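Local coordinates for probable aspartate aminotransferase 2 (Methanococcus jannaschii, PDB 2Z61), which catalyses the pyridoxal phosphate-dependent transamination between 4-(hydroxymethyl)-2-furancarboxaldehyde phosphate and alanine, yielding the furan precursor of methanofuran, at residues S107-D112 and Y185-E190; V116-P121 and N128-L133; R287-Y292 and Y307-N312; V330-G335 and E362-F367. All coordinates share one frame; numbering follows the deposited sequence.

All four contacts set a helix against a strand through a few apolar groups, with no hydrogen bond across, at different places in one aminotransferase chain. Interactions 1 and 2 attach helices 98-109 and 125-132 to the same seven-stranded sheet, close to the second subunit, and they touch through Ile110 and Val116. Interactions 3 and 4 set helices 269-295 and 354-368 against short strands of the smaller sheets, and there Tyr292 packs on Glu362. Between the two groups, Pro121 meets Phe310. The touching residues of interaction 2 are all buried; interactions 1, 3 and 4 each include a partly exposed one, Tyr185, Leu290 and Arg363 respectively.

Interaction 1: residues S107-D112 and Y185-E190; sequences SSIIDD and YIISDE
Apolar contact alone joins the two segments, and it runs through a single methyl: Ile109 CD1 lies against both Tyr185 and Ile187. On the tyrosine, Ile109 CD1 settles where the ring joins its stem, 3.7 Å from Tyr185 CG and equally close to Tyr185 CB. The two side chains cross at a slant, and farther back Ile109 CB lies 4.2 Å above one face of the Tyr185 ring, displaced toward its rim. Ile109 CD1 meanwhile reaches Ile187 CD1 at 4.1 Å, so one methyl bridges two residues of strand 185-189 that face the same side of the sheet. The rotation of Ile109 explains the reach: CG1 stands between the backbone N and the carbonyl carbon (chi1 74°), and an extended chi2 carries CD1 on to the strand.

Within 185-190, Ser188 OG donates a hydrogen bond to Glu190 OE2 over 2.8 Å, arriving on the anti side of the carboxylate and 18° out of its plane; Ser203 OG and Ala204 N also bond this carboxylate, which probably holds it in one orientation.

Asp189, on the same strand, brings OD1 close to N1 of the pyridoxal phosphate carried by Lys222. The arrangement is typical of the large domain of aminotransferases of this family, where helices pack on a mixed central sheet whose strand ends help to build the cofactor site.

Interaction 2: residues V116-P121 and N128-L133; sequences VLIQNP and NFIRFL
Ile130 lays its ethyl arm across the side chain of Val116, the two crossing at a slant. The closest approach is at the end of the arm, with Ile130 CD1 3.5 Å from Val116 CG1 and 3.7 Å from Val116 CB. Behind it, Ile130 CG1 stands 4.0 Å from Val116 CB, and the other branches meet more loosely, Ile130 CG2 and Val116 CG2 being 4.2 Å apart. Ile130 CG1 is turned opposite the carbonyl carbon (chi1 -70°), which directs the arm from helix 125-132 onto the strand. There Ile130 CD1 also meets Ile118 CG2 at 3.8 Å, tip to tip, touching a second strand residue that, like Val116, faces the helix. Shortening Ile130 to an alanine would probably open a gap over Val116 and Ile118 and leave the helix less firmly seated on the sheet. Pro137, on the next strand, also touches both Ile130 and Ile118. On another side of the helix, Phe129 packs on Leu102 and Leu106 of helix 98-109, and also on Leu251 of the second subunit. This is the usual interior of a beta-alpha-beta crossover: helix 125-132 connects the neighbouring parallel strands 115-119 and 136-140 and is sealed to them by aliphatic side chains.

Interaction 3: residues R287-Y292 and Y307-N312; sequences RLVLKY and YYVFPN
Val309 faces helix 269-295, and the contact of the two segments centres on its side chain. The side chain starts with Val309 CB, which already lies 4.2 Å from Val289 CG1 on the helix. From CB the branches divide the helix surface between them. Val309 CG2, turned opposite the carbonyl carbon and beside the backbone N, makes the closer approach, 3.9 Å to Val289 CG1; the two valines pass side by side, pointing contrary ways, each offering one methyl. Val309 CG1 takes the other direction, opposite the backbone N (chi1 -179°), and reaches Leu290 CD2 at 4.2 Å. Leu290 sets out obliquely from the helix, but its extended chain carries that methyl round to Val309, while its side chain also packs on Pro303. Val309 thus sits against two successive helix residues, with dispersion forces and no hydrogen bond acting across the segments.

Around this contact, the backbone of Val309 bonds to Ile348, joining 308-309 to 346-349; 308-309 is an outer strand, within the chain, of the antiparallel sheet that also holds 333-334. The tyrosines before it serve other surfaces: Tyr307 CD1 lies 3.5 Å above one face of the Tyr308 ring, toward the rim, and the two hydroxyls bond to Gly37 O and Tyr192 OH respectively. On another side of helix 269-295, Leu288 and Tyr292 pack on Leu361 of helix 354-368, so the helix lies between that helix and the strand.

Interaction 4: residues V330-G335 and E362-F367; sequences VALTPG and ERIKEF
The guanidinium of Arg363 is approached obliquely by Val330 CG2, but this methyl rests chiefly on the aliphatic stem behind the flat group, 3.7 Å from Arg363 CD and 4.0 Å from Arg363 CB. The setting is the alpha/beta C-terminal part of the aminotransferase fold, where helix 354-368 packs beside short strands: 330-331 pairs in parallel with 32-33, and 333-334 forms an edge of a three-stranded antiparallel sheet. Arg363 runs extended from CG to NE (chi2 -174°), which takes the stem obliquely across Val330 and carries the charge beyond it. There NH1 bonds to Lys328 O, at the end of helix 317-328, and this probably limits the swing of the side chain. A buried hydrophobic residue is thus covered by the stem of an ionic one whose NH1 is hydrogen-bonded to a backbone carbonyl.

Next along the helix, Ile364 offers a purely apolar surface. Leu324 of helix 317-328 packs on both Val330 and Leu332, so the two residues are gripped from a second helix as well. The methyl Ile364 CD1 serves both strand residues, lying 4.3 Å from Val330 CG1 and 4.4 Å from Leu332 CD1.

Interaction 1: residues S107-D112 and Y185-E190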
loop_
_atom_site.group_PDB
_atom_site.type_symbol
_atom_site.label_atom_id
_atom_site.label_comp_id
_atom_site.label_asym_id
_atom_site.label_seq_id
_atom_site.Cartn_x
_atom_site.Cartn_y
_atom_site.Cartn_z
ATOM N N SER A 107 7.266 8.440 -8.443
ATOM C CA SER A 107 6.688 7.920 -9.687
ATOM C C SER A 107 6.110 8.982 -10.607
ATOM O O SER A 107 6.248 8.900 -11.828
ATOM C CB SER A 107 5.574 6.906 -9.390
ATOM O OG SER A 107 6.060 5.775 -8.689
ATOM N N SER A 108 5.461 9.980 -10.020
ATOM C CA SER A 108 4.814 11.026 -10.795
ATOM C C SER A 108 5.720 12.037 -11.488
ATOM O O SER A 108 5.257 12.764 -12.362
ATOM C CB SER A 108 3.817 11.778 -9.909
ATOM O OG SER A 108 4.481 12.463 -8.858
ATOM N N ILE A 109 7.001 12.083 -11.124
ATOM C CA ILE A 109 7.899 13.063 -11.731
ATOM C C ILE A 109 9.243 12.538 -12.239
ATOM O O ILE A 109 10.004 13.286 -12.844
ATOM C CB ILE A 109 8.191 14.226 -10.735
ATOM C CG1 ILE A 109 9.154 13.754 -9.637
ATOM C CG2 ILE A 109 6.897 14.706 -10.092
ATOM C CD1 ILE A 109 9.366 14.776 -8.523
ATOM N N ILE A 110 9.540 11.264 -12.008
ATOM C CA ILE A 110 10.822 10.714 -12.444
ATOM C C ILE A 110 10.809 9.812 -13.680
ATOM O O ILE A 110 10.125 8.789 -13.707
ATOM C CB ILE A 110 11.494 9.947 -11.288
ATOM C CG1 ILE A 110 11.953 10.944 -10.224
ATOM C CG2 ILE A 110 12.670 9.131 -11.807
ATOM C CD1 ILE A 110 12.614 10.313 -9.029
ATOM N N ASP A 111 11.577 10.204 -14.697
ATOM C CA ASP A 111 11.698 9.437 -15.938
ATOM C C ASP A 111 12.996 8.643 -15.895
ATOM O O ASP A 111 13.857 8.900 -15.055
ATOM C CB ASP A 111 11.734 10.357 -17.160
ATOM C CG ASP A 111 10.445 11.124 -17.358
ATOM O OD1 ASP A 111 9.371 10.490 -17.370
ATOM O OD2 ASP A 111 10.505 12.363 -17.513
ATOM N N ASP A 112 13.139 7.677 -16.798
ATOM C CA ASP A 112 14.361 6.880 -16.839
ATOM C C ASP A 112 15.541 7.787 -17.158
ATOM O O ASP A 112 15.426 8.687 -17.989
ATOM C CB ASP A 112 14.254 5.781 -17.901
ATOM C CG ASP A 112 13.255 4.709 -17.527
ATOM O OD1 ASP A 112 12.036 4.988 -17.553
ATOM O OD2 ASP A 112 13.691 3.589 -17.190
ATOM N N TYR A 185 12.633 19.895 -8.540
ATOM C CA TYR A 185 11.666 19.367 -7.580
ATOM C C TYR A 185 12.252 19.064 -6.208
ATOM O O TYR A 185 13.324 18.480 -6.098
ATOM C CB TYR A 185 10.995 18.091 -8.114
ATOM C CG TYR A 185 9.980 18.343 -9.194
ATOM C CD1 TYR A 185 10.252 18.016 -10.519
ATOM C CD2 TYR A 185 8.762 18.946 -8.898
ATOM C CE1 TYR A 185 9.333 18.286 -11.525
ATOM C CE2 TYR A 185 7.837 19.220 -9.898
ATOM C CZ TYR A 185 8.132 18.889 -11.208
ATOM O OH TYR A 185 7.234 19.171 -12.205
ATOM N N ILE A 186 11.537 19.477 -5.168
ATOM C CA ILE A 186 11.951 19.231 -3.796
ATOM C C ILE A 186 10.958 18.250 -3.176
ATOM O O ILE A 186 9.759 18.530 -3.097
ATOM C CB ILE A 186 11.955 20.528 -2.924
ATOM C CG1 ILE A 186 13.208 21.372 -3.188
ATOM C CG2 ILE A 186 11.932 20.155 -1.439
ATOM C CD1 ILE A 186 13.252 22.041 -4.530
ATOM N N ILE A 187 11.449 17.086 -2.767
ATOM C CA ILE A 187 10.601 16.092 -2.119
ATOM C C ILE A 187 11.025 16.144 -0.657
ATOM O O ILE A 187 12.124 15.731 -0.301
ATOM C CB ILE A 187 10.835 14.685 -2.716
ATOM C CG1 ILE A 187 10.454 14.696 -4.205
ATOM C CG2 ILE A 187 10.020 13.643 -1.956
ATOM C CD1 ILE A 187 10.612 13.357 -4.896
ATOM N N SER A 188 10.156 16.682 0.192
ATOM C CA SER A 188 10.471 16.830 1.608
ATOM C C SER A 188 9.823 15.731 2.448
ATOM O O SER A 188 8.594 15.612 2.505
ATOM C CB SER A 188 10.001 18.211 2.084
ATOM O OG SER A 188 10.538 18.543 3.344
ATOM N N ASP A 189 10.659 14.927 3.095
ATOM C CA ASP A 189 10.184 13.834 3.932
ATOM C C ASP A 189 10.189 14.354 5.365
ATOM O O ASP A 189 11.238 14.454 5.991
ATOM C CB ASP A 189 11.117 12.629 3.779
ATOM C CG ASP A 189 10.591 11.394 4.479
ATOM O OD1 ASP A 189 11.184 10.309 4.310
ATOM O OD2 ASP A 189 9.580 11.511 5.202
ATOM N N GLU A 190 9.009 14.682 5.877
ATOM C CA GLU A 190 8.883 15.248 7.214
ATOM C C GLU A 190 8.210 14.338 8.248
ATOM O O GLU A 190 7.695 14.805 9.270
ATOM C CB GLU A 190 8.146 16.593 7.090
ATOM C CG GLU A 190 8.880 17.561 6.136
ATOM C CD GLU A 190 8.121 18.846 5.830
ATOM O OE1 GLU A 190 7.033 19.067 6.392
ATOM O OE2 GLU A 190 8.634 19.655 5.024
#

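Interaction 2: residues V116-P121 and N128-L133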
loop_
_atom_site.group_PDB
_atom_site.type_symbol
_atom_site.label_atom_id
_atom_site.label_comp_id
_atom_site.label_asym_id
_atom_site.label_seq_id
_atom_site.Cartn_x
_atom_site.Cartn_y
_atom_site.Cartn_z
ATOM N N VAL A 116 18.569 11.674 -8.926
ATOM C CA VAL A 116 17.898 12.187 -7.740
ATOM C C VAL A 116 18.965 12.330 -6.668
ATOM O O VAL A 116 19.731 11.402 -6.435
ATOM C CB VAL A 116 16.794 11.213 -7.251
ATOM C CG1 VAL A 116 16.166 11.727 -5.967
ATOM C CG2 VAL A 116 15.733 11.050 -8.330
ATOM N N LEU A 117 19.030 13.502 -6.037
ATOM C CA LEU A 117 20.016 13.767 -4.995
ATOM C C LEU A 117 19.495 13.325 -3.635
ATOM O O LEU A 117 18.397 13.694 -3.235
ATOM C CB LEU A 117 20.340 15.267 -4.933
ATOM C CG LEU A 117 20.928 15.956 -6.172
ATOM C CD1 LEU A 117 20.764 17.464 -6.044
ATOM C CD2 LEU A 117 22.398 15.581 -6.331
ATOM N N ILE A 118 20.289 12.539 -2.922
ATOM C CA ILE A 118 19.914 12.081 -1.591
ATOM C C ILE A 118 21.117 12.285 -0.684
ATOM O O ILE A 118 22.258 12.219 -1.137
ATOM C CB ILE A 118 19.519 10.586 -1.593
ATOM C CG1 ILE A 118 20.560 9.771 -2.369
ATOM C CG2 ILE A 118 18.133 10.421 -2.197
ATOM C CD1 ILE A 118 20.228 8.288 -2.495
ATOM N N GLN A 119 20.868 12.542 0.593
ATOM C CA GLN A 119 21.967 12.761 1.528
ATOM C C GLN A 119 22.733 11.473 1.866
ATOM O O GLN A 119 22.167 10.376 1.847
ATOM C CB GLN A 119 21.429 13.396 2.812
ATOM C CG GLN A 119 22.472 13.647 3.893
ATOM C CD GLN A 119 21.936 14.543 4.994
ATOM O OE1 GLN A 119 20.739 14.534 5.283
ATOM N NE2 GLN A 119 22.820 15.309 5.624
ATOM N N ASN A 120 24.023 11.629 2.154
ATOM C CA ASN A 120 24.905 10.527 2.538
ATOM C C ASN A 120 25.329 10.860 3.969
ATOM O O ASN A 120 26.134 11.764 4.176
ATOM C CB ASN A 120 26.151 10.501 1.644
ATOM C CG ASN A 120 26.954 9.205 1.775
ATOM O OD1 ASN A 120 26.885 8.504 2.785
ATOM N ND2 ASN A 120 27.734 8.898 0.747
ATOM N N PRO A 121 24.814 10.129 4.976
ATOM C CA PRO A 121 23.874 9.001 4.978
ATOM C C PRO A 121 22.402 9.411 4.934
ATOM O O PRO A 121 22.066 10.568 5.182
ATOM C CB PRO A 121 24.210 8.301 6.280
ATOM C CG PRO A 121 24.414 9.475 7.195
ATOM C CD PRO A 121 25.270 10.413 6.351
ATOM N N ASN A 128 16.523 2.520 -3.271
ATOM C CA ASN A 128 15.787 1.445 -3.928
ATOM C C ASN A 128 14.609 1.958 -4.753
ATOM O O ASN A 128 14.369 1.486 -5.870
ATOM C CB ASN A 128 15.327 0.404 -2.904
ATOM C CG ASN A 128 16.473 -0.476 -2.432
ATOM O OD1 ASN A 128 17.361 -0.815 -3.219
ATOM N ND2 ASN A 128 16.457 -0.860 -1.157
ATOM N N PHE A 129 13.881 2.934 -4.213
ATOM C CA PHE A 129 12.756 3.518 -4.935
ATOM C C PHE A 129 13.269 4.174 -6.218
ATOM O O PHE A 129 12.663 4.045 -7.279
ATOM C CB PHE A 129 12.064 4.606 -4.101
ATOM C CG PHE A 129 11.275 4.093 -2.925
ATOM C CD1 PHE A 129 11.264 2.743 -2.593
ATOM C CD2 PHE A 129 10.515 4.976 -2.160
ATOM C CE1 PHE A 129 10.508 2.283 -1.520
ATOM C CE2 PHE A 129 9.754 4.524 -1.087
ATOM C CZ PHE A 129 9.751 3.173 -0.766
ATOM N N ILE A 130 14.392 4.880 -6.103
ATOM C CA ILE A 130 14.970 5.597 -7.238
ATOM C C ILE A 130 15.413 4.666 -8.368
ATOM O O ILE A 130 15.044 4.880 -9.525
ATOM C CB ILE A 130 16.146 6.507 -6.764
ATOM C CG1 ILE A 130 15.576 7.672 -5.945
ATOM C CG2 ILE A 130 16.936 7.044 -7.972
ATOM C CD1 ILE A 130 16.578 8.340 -4.988
ATOM N N ARG A 131 16.184 3.634 -8.043
ATOM C CA ARG A 131 16.622 2.687 -9.065
ATOM C C ARG A 131 15.412 2.013 -9.706
ATOM O O ARG A 131 15.294 1.956 -10.934
ATOM C CB ARG A 131 17.529 1.615 -8.460
ATOM C CG ARG A 131 18.910 2.106 -8.091
ATOM C CD ARG A 131 19.717 1.007 -7.419
ATOM N NE ARG A 131 21.079 1.441 -7.124
ATOM C CZ ARG A 131 21.859 2.086 -7.986
ATOM N NH1 ARG A 131 21.412 2.372 -9.203
ATOM N NH2 ARG A 131 23.086 2.444 -7.634
ATOM N N PHE A 132 14.512 1.505 -8.867
ATOM C CA PHE A 132 13.314 0.827 -9.348
ATOM C C PHE A 132 12.641 1.590 -10.485
ATOM O O PHE A 132 12.132 0.982 -11.429
ATOM C CB PHE A 132 12.312 0.642 -8.204
ATOM C CG PHE A 132 11.076 -0.129 -8.594
ATOM C CD1 PHE A 132 11.027 -1.513 -8.451
ATOM C CD2 PHE A 132 9.956 0.530 -9.098
ATOM C CE1 PHE A 132 9.876 -2.239 -8.798
ATOM C CE2 PHE A 132 8.797 -0.182 -9.450
ATOM C CZ PHE A 132 8.759 -1.571 -9.297
ATOM N N LEU A 133 12.636 2.918 -10.389
ATOM C CA LEU A 133 12.015 3.759 -11.412
ATOM C C LEU A 133 12.960 4.131 -12.557
ATOM O O LEU A 133 12.655 5.017 -13.356
ATOM C CB LEU A 133 11.446 5.027 -10.769
ATOM C CG LEU A 133 10.297 4.814 -9.777
ATOM C CD1 LEU A 133 9.982 6.117 -9.050
ATOM C CD2 LEU A 133 9.068 4.314 -10.521
#

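Interaction 3: residues R287-Y292 and Y307-N312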
loop_
_atom_site.group_PDB
_atom_site.type_symbol
_atom_site.label_atom_id
_atom_site.label_comp_id
_atom_site.label_asym_id
_atom_site.label_seq_id
_atom_site.Cartn_x
_atom_site.Cartn_y
_atom_site.Cartn_z
ATOM N N ARG A 287 19.086 12.773 25.952
ATOM C CA ARG A 287 20.140 13.361 26.768
ATOM C C ARG A 287 20.985 12.279 27.436
ATOM O O ARG A 287 22.199 12.422 27.562
ATOM C CB ARG A 287 19.531 14.291 27.823
ATOM C CG ARG A 287 18.920 15.564 27.244
ATOM C CD ARG A 287 18.236 16.406 28.316
ATOM N NE ARG A 287 17.492 17.529 27.747
ATOM C CZ ARG A 287 18.042 18.540 27.080
ATOM N NH1 ARG A 287 19.356 18.583 26.894
ATOM N NH2 ARG A 287 17.277 19.507 26.589
ATOM N N LEU A 288 20.336 11.196 27.856
ATOM C CA LEU A 288 21.033 10.090 28.499
ATOM C C LEU A 288 22.004 9.486 27.490
ATOM O O LEU A 288 23.151 9.182 27.822
ATOM C CB LEU A 288 20.036 9.015 28.947
ATOM C CG LEU A 288 20.509 7.931 29.925
ATOM C CD1 LEU A 288 19.639 6.697 29.751
ATOM C CD2 LEU A 288 21.959 7.565 29.670
ATOM N N VAL A 289 21.541 9.318 26.254
ATOM C CA VAL A 289 22.376 8.747 25.202
ATOM C C VAL A 289 23.545 9.654 24.842
ATOM O O VAL A 289 24.649 9.176 24.564
ATOM C CB VAL A 289 21.554 8.468 23.914
ATOM C CG1 VAL A 289 22.489 8.143 22.761
ATOM C CG2 VAL A 289 20.588 7.309 24.144
ATOM N N LEU A 290 23.303 10.961 24.841
ATOM C CA LEU A 290 24.346 11.921 24.499
ATOM C C LEU A 290 25.412 12.018 25.576
ATOM O O LEU A 290 26.584 12.235 25.273
ATOM C CB LEU A 290 23.742 13.301 24.248
ATOM C CG LEU A 290 22.927 13.423 22.961
ATOM C CD1 LEU A 290 22.295 14.802 22.875
ATOM C CD2 LEU A 290 23.830 13.164 21.769
ATOM N N LYS A 291 25.006 11.861 26.833
ATOM C CA LYS A 291 25.957 11.924 27.932
ATOM C C LYS A 291 26.998 10.821 27.771
ATOM O O LYS A 291 28.199 11.081 27.865
ATOM C CB LYS A 291 25.238 11.785 29.281
ATOM C CG LYS A 291 26.157 11.919 30.501
ATOM C CD LYS A 291 27.049 10.690 30.679
ATOM C CE LYS A 291 28.192 10.930 31.663
ATOM N NZ LYS A 291 29.336 11.661 31.043
ATOM N N TYR A 292 26.540 9.594 27.528
ATOM C CA TYR A 292 27.455 8.465 27.362
ATOM C C TYR A 292 28.306 8.583 26.106
ATOM O O TYR A 292 29.504 8.305 26.135
ATOM C CB TYR A 292 26.690 7.139 27.327
ATOM C CG TYR A 292 26.280 6.617 28.688
ATOM C CD1 TYR A 292 25.363 7.310 29.479
ATOM C CD2 TYR A 292 26.799 5.416 29.179
ATOM C CE1 TYR A 292 24.969 6.820 30.727
ATOM C CE2 TYR A 292 26.411 4.915 30.423
ATOM C CZ TYR A 292 25.497 5.620 31.189
ATOM O OH TYR A 292 25.099 5.125 32.410
ATOM N N TYR A 307 14.474 9.993 16.802
ATOM C CA TYR A 307 14.910 9.278 17.997
ATOM C C TYR A 307 16.159 8.457 17.702
ATOM O O TYR A 307 16.311 7.323 18.158
ATOM C CB TYR A 307 13.778 8.408 18.565
ATOM C CG TYR A 307 12.919 7.685 17.543
ATOM C CD1 TYR A 307 13.412 6.589 16.827
ATOM C CD2 TYR A 307 11.597 8.078 17.318
ATOM C CE1 TYR A 307 12.603 5.899 15.913
ATOM C CE2 TYR A 307 10.783 7.404 16.413
ATOM C CZ TYR A 307 11.290 6.314 15.713
ATOM O OH TYR A 307 10.488 5.652 14.810
ATOM N N TYR A 308 17.065 9.069 16.946
ATOM C CA TYR A 308 18.314 8.430 16.563
ATOM C C TYR A 308 19.517 9.333 16.831
ATOM O O TYR A 308 19.409 10.562 16.823
ATOM C CB TYR A 308 18.311 8.107 15.068
ATOM C CG TYR A 308 17.066 7.426 14.552
ATOM C CD1 TYR A 308 16.744 6.121 14.931
ATOM C CD2 TYR A 308 16.233 8.069 13.633
ATOM C CE1 TYR A 308 15.625 5.472 14.394
ATOM C CE2 TYR A 308 15.118 7.431 13.092
ATOM C CZ TYR A 308 14.823 6.132 13.475
ATOM O OH TYR A 308 13.734 5.500 12.915
ATOM N N VAL A 309 20.660 8.700 17.064
ATOM C CA VAL A 309 21.930 9.387 17.263
ATOM C C VAL A 309 22.875 8.572 16.380
ATOM O O VAL A 309 22.850 7.335 16.406
ATOM C CB VAL A 309 22.379 9.361 18.738
ATOM C CG1 VAL A 309 23.694 10.100 18.887
ATOM C CG2 VAL A 309 21.320 10.034 19.614
ATOM N N PHE A 310 23.684 9.259 15.581
ATOM C CA PHE A 310 24.583 8.597 14.635
ATOM C C PHE A 310 26.048 8.967 14.903
ATOM O O PHE A 310 26.662 9.712 14.137
ATOM C CB PHE A 310 24.179 9.022 13.218
ATOM C CG PHE A 310 24.642 8.097 12.135
ATOM C CD1 PHE A 310 24.206 6.776 12.096
ATOM C CD2 PHE A 310 25.468 8.559 11.119
ATOM C CE1 PHE A 310 24.584 5.928 11.054
ATOM C CE2 PHE A 310 25.853 7.722 10.074
ATOM C CZ PHE A 310 25.407 6.404 10.042
ATOM N N PRO A 311 26.631 8.428 15.982
ATOM C CA PRO A 311 28.020 8.701 16.362
ATOM C C PRO A 311 29.121 8.092 15.505
ATOM O O PRO A 311 28.979 6.985 14.974
ATOM C CB PRO A 311 28.084 8.183 17.792
ATOM C CG PRO A 311 27.183 6.988 17.731
ATOM C CD PRO A 311 25.996 7.514 16.947
ATOM N N ASN A 312 30.217 8.836 15.379
ATOM C CA ASN A 312 31.394 8.381 14.647
ATOM C C ASN A 312 32.229 7.683 15.720
ATOM O O ASN A 312 32.810 8.341 16.582
ATOM C CB ASN A 312 32.181 9.567 14.085
ATOM C CG ASN A 312 33.405 9.132 13.298
ATOM O OD1 ASN A 312 34.179 8.288 13.746
ATOM N ND2 ASN A 312 33.586 9.714 12.120
#

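Interaction 4: residues V330-G335 and E362-F367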
loop_
_atom_site.group_PDB
_atom_site.type_symbol
_atom_site.label_atom_id
_atom_site.label_comp_id
_atom_site.label_asym_id
_atom_site.label_seq_id
_atom_site.Cartn_x
_atom_site.Cartn_y
_atom_site.Cartn_z
ATOM N N VAL A 330 23.784 -6.565 22.990
ATOM C CA VAL A 330 23.260 -5.239 22.676
ATOM C C VAL A 330 23.180 -5.060 21.163
ATOM O O VAL A 330 24.197 -5.067 20.463
ATOM C CB VAL A 330 24.147 -4.137 23.286
ATOM C CG1 VAL A 330 23.649 -2.761 22.865
ATOM C CG2 VAL A 330 24.128 -4.255 24.802
ATOM N N ALA A 331 21.955 -4.907 20.669
ATOM C CA ALA A 331 21.697 -4.752 19.241
ATOM C C ALA A 331 21.782 -3.306 18.746
ATOM O O ALA A 331 21.006 -2.442 19.163
ATOM C CB ALA A 331 20.325 -5.339 18.907
ATOM N N LEU A 332 22.732 -3.062 17.850
ATOM C CA LEU A 332 22.947 -1.744 17.256
ATOM C C LEU A 332 22.917 -1.902 15.743
ATOM O O LEU A 332 23.132 -2.993 15.226
ATOM C CB LEU A 332 24.312 -1.167 17.666
ATOM C CG LEU A 332 24.508 -0.665 19.095
ATOM C CD1 LEU A 332 25.876 -0.023 19.215
ATOM C CD2 LEU A 332 23.426 0.339 19.446
ATOM N N THR A 333 22.670 -0.802 15.040
ATOM C CA THR A 333 22.609 -0.823 13.586
ATOM C C THR A 333 23.885 -0.273 12.958
ATOM O O THR A 333 24.273 0.860 13.226
ATOM C CB THR A 333 21.432 0.021 13.081
ATOM O OG1 THR A 333 20.221 -0.424 13.711
ATOM C CG2 THR A 333 21.303 -0.096 11.559
ATOM N N PRO A 334 24.556 -1.075 12.111
ATOM C CA PRO A 334 25.790 -0.632 11.451
ATOM C C PRO A 334 25.539 0.555 10.520
ATOM O O PRO A 334 24.642 0.522 9.681
ATOM C CB PRO A 334 26.258 -1.886 10.712
ATOM C CG PRO A 334 24.985 -2.643 10.470
ATOM C CD PRO A 334 24.254 -2.476 11.775
ATOM N N GLY A 335 26.344 1.599 10.676
ATOM C CA GLY A 335 26.185 2.798 9.875
ATOM C C GLY A 335 26.313 2.645 8.374
ATOM O O GLY A 335 25.625 3.336 7.624
ATOM N N GLU A 362 25.435 1.161 29.605
ATOM C CA GLU A 362 26.393 0.696 30.600
ATOM C C GLU A 362 27.189 -0.491 30.067
ATOM O O GLU A 362 28.406 -0.548 30.231
ATOM C CB GLU A 362 25.668 0.306 31.891
ATOM C CG GLU A 362 25.322 1.484 32.789
ATOM C CD GLU A 362 26.549 2.121 33.427
ATOM O OE1 GLU A 362 27.435 2.605 32.691
ATOM O OE2 GLU A 362 26.628 2.140 34.673
ATOM N N ARG A 363 26.503 -1.434 29.428
ATOM C CA ARG A 363 27.173 -2.604 28.870
ATOM C C ARG A 363 28.227 -2.168 27.859
ATOM O O ARG A 363 29.347 -2.678 27.860
ATOM C CB ARG A 363 26.167 -3.527 28.181
ATOM C CG ARG A 363 25.176 -4.193 29.119
ATOM C CD ARG A 363 24.311 -5.190 28.364
ATOM N NE ARG A 363 23.281 -5.786 29.209
ATOM C CZ ARG A 363 22.394 -6.683 28.788
ATOM N NH1 ARG A 363 22.407 -7.096 27.529
ATOM N NH2 ARG A 363 21.491 -7.165 29.630
ATOM N N ILE A 364 27.864 -1.222 26.997
ATOM C CA ILE A 364 28.789 -0.721 25.986
ATOM C C ILE A 364 30.012 -0.099 26.657
ATOM O O ILE A 364 31.128 -0.211 26.154
ATOM C CB ILE A 364 28.108 0.327 25.075
ATOM C CG1 ILE A 364 26.920 -0.313 24.348
ATOM C CG2 ILE A 364 29.112 0.876 24.066
ATOM C CD1 ILE A 364 26.109 0.654 23.516
ATOM N N LYS A 365 29.799 0.559 27.793
ATOM C CA LYS A 365 30.904 1.169 28.520
ATOM C C LYS A 365 31.818 0.066 29.043
ATOM O O LYS A 365 33.036 0.236 29.110
ATOM C CB LYS A 365 30.387 2.002 29.695
ATOM C CG LYS A 365 31.489 2.693 30.491
ATOM C CD LYS A 365 30.923 3.529 31.630
ATOM C CE LYS A 365 32.028 4.257 32.388
ATOM N NZ LYS A 365 31.491 5.079 33.512
ATOM N N GLU A 366 31.222 -1.065 29.410
ATOM C CA GLU A 366 31.981 -2.200 29.923
ATOM C C GLU A 366 32.673 -2.928 28.774
ATOM O O GLU A 366 33.589 -3.721 28.983
ATOM C CB GLU A 366 31.052 -3.170 30.657
ATOM C CG GLU A 366 30.301 -2.551 31.822
ATOM C CD GLU A 366 29.543 -3.579 32.641
ATOM O OE1 GLU A 366 28.743 -4.338 32.052
ATOM O OE2 GLU A 366 29.743 -3.626 33.873
ATOM N N PHE A 367 32.225 -2.647 27.557
ATOM C CA PHE A 367 32.784 -3.263 26.361
ATOM C C PHE A 367 33.992 -2.480 25.858
ATOM O O PHE A 367 34.916 -3.048 25.275
ATOM C CB PHE A 367 31.719 -3.316 25.264
ATOM C CG PHE A 367 32.221 -3.837 23.948
ATOM C CD1 PHE A 367 32.555 -5.177 23.797
ATOM C CD2 PHE A 367 32.362 -2.984 22.859
ATOM C CE1 PHE A 367 33.023 -5.663 22.575
ATOM C CE2 PHE A 367 32.829 -3.458 21.635
ATOM C CZ PHE A 367 33.159 -4.799 21.492
#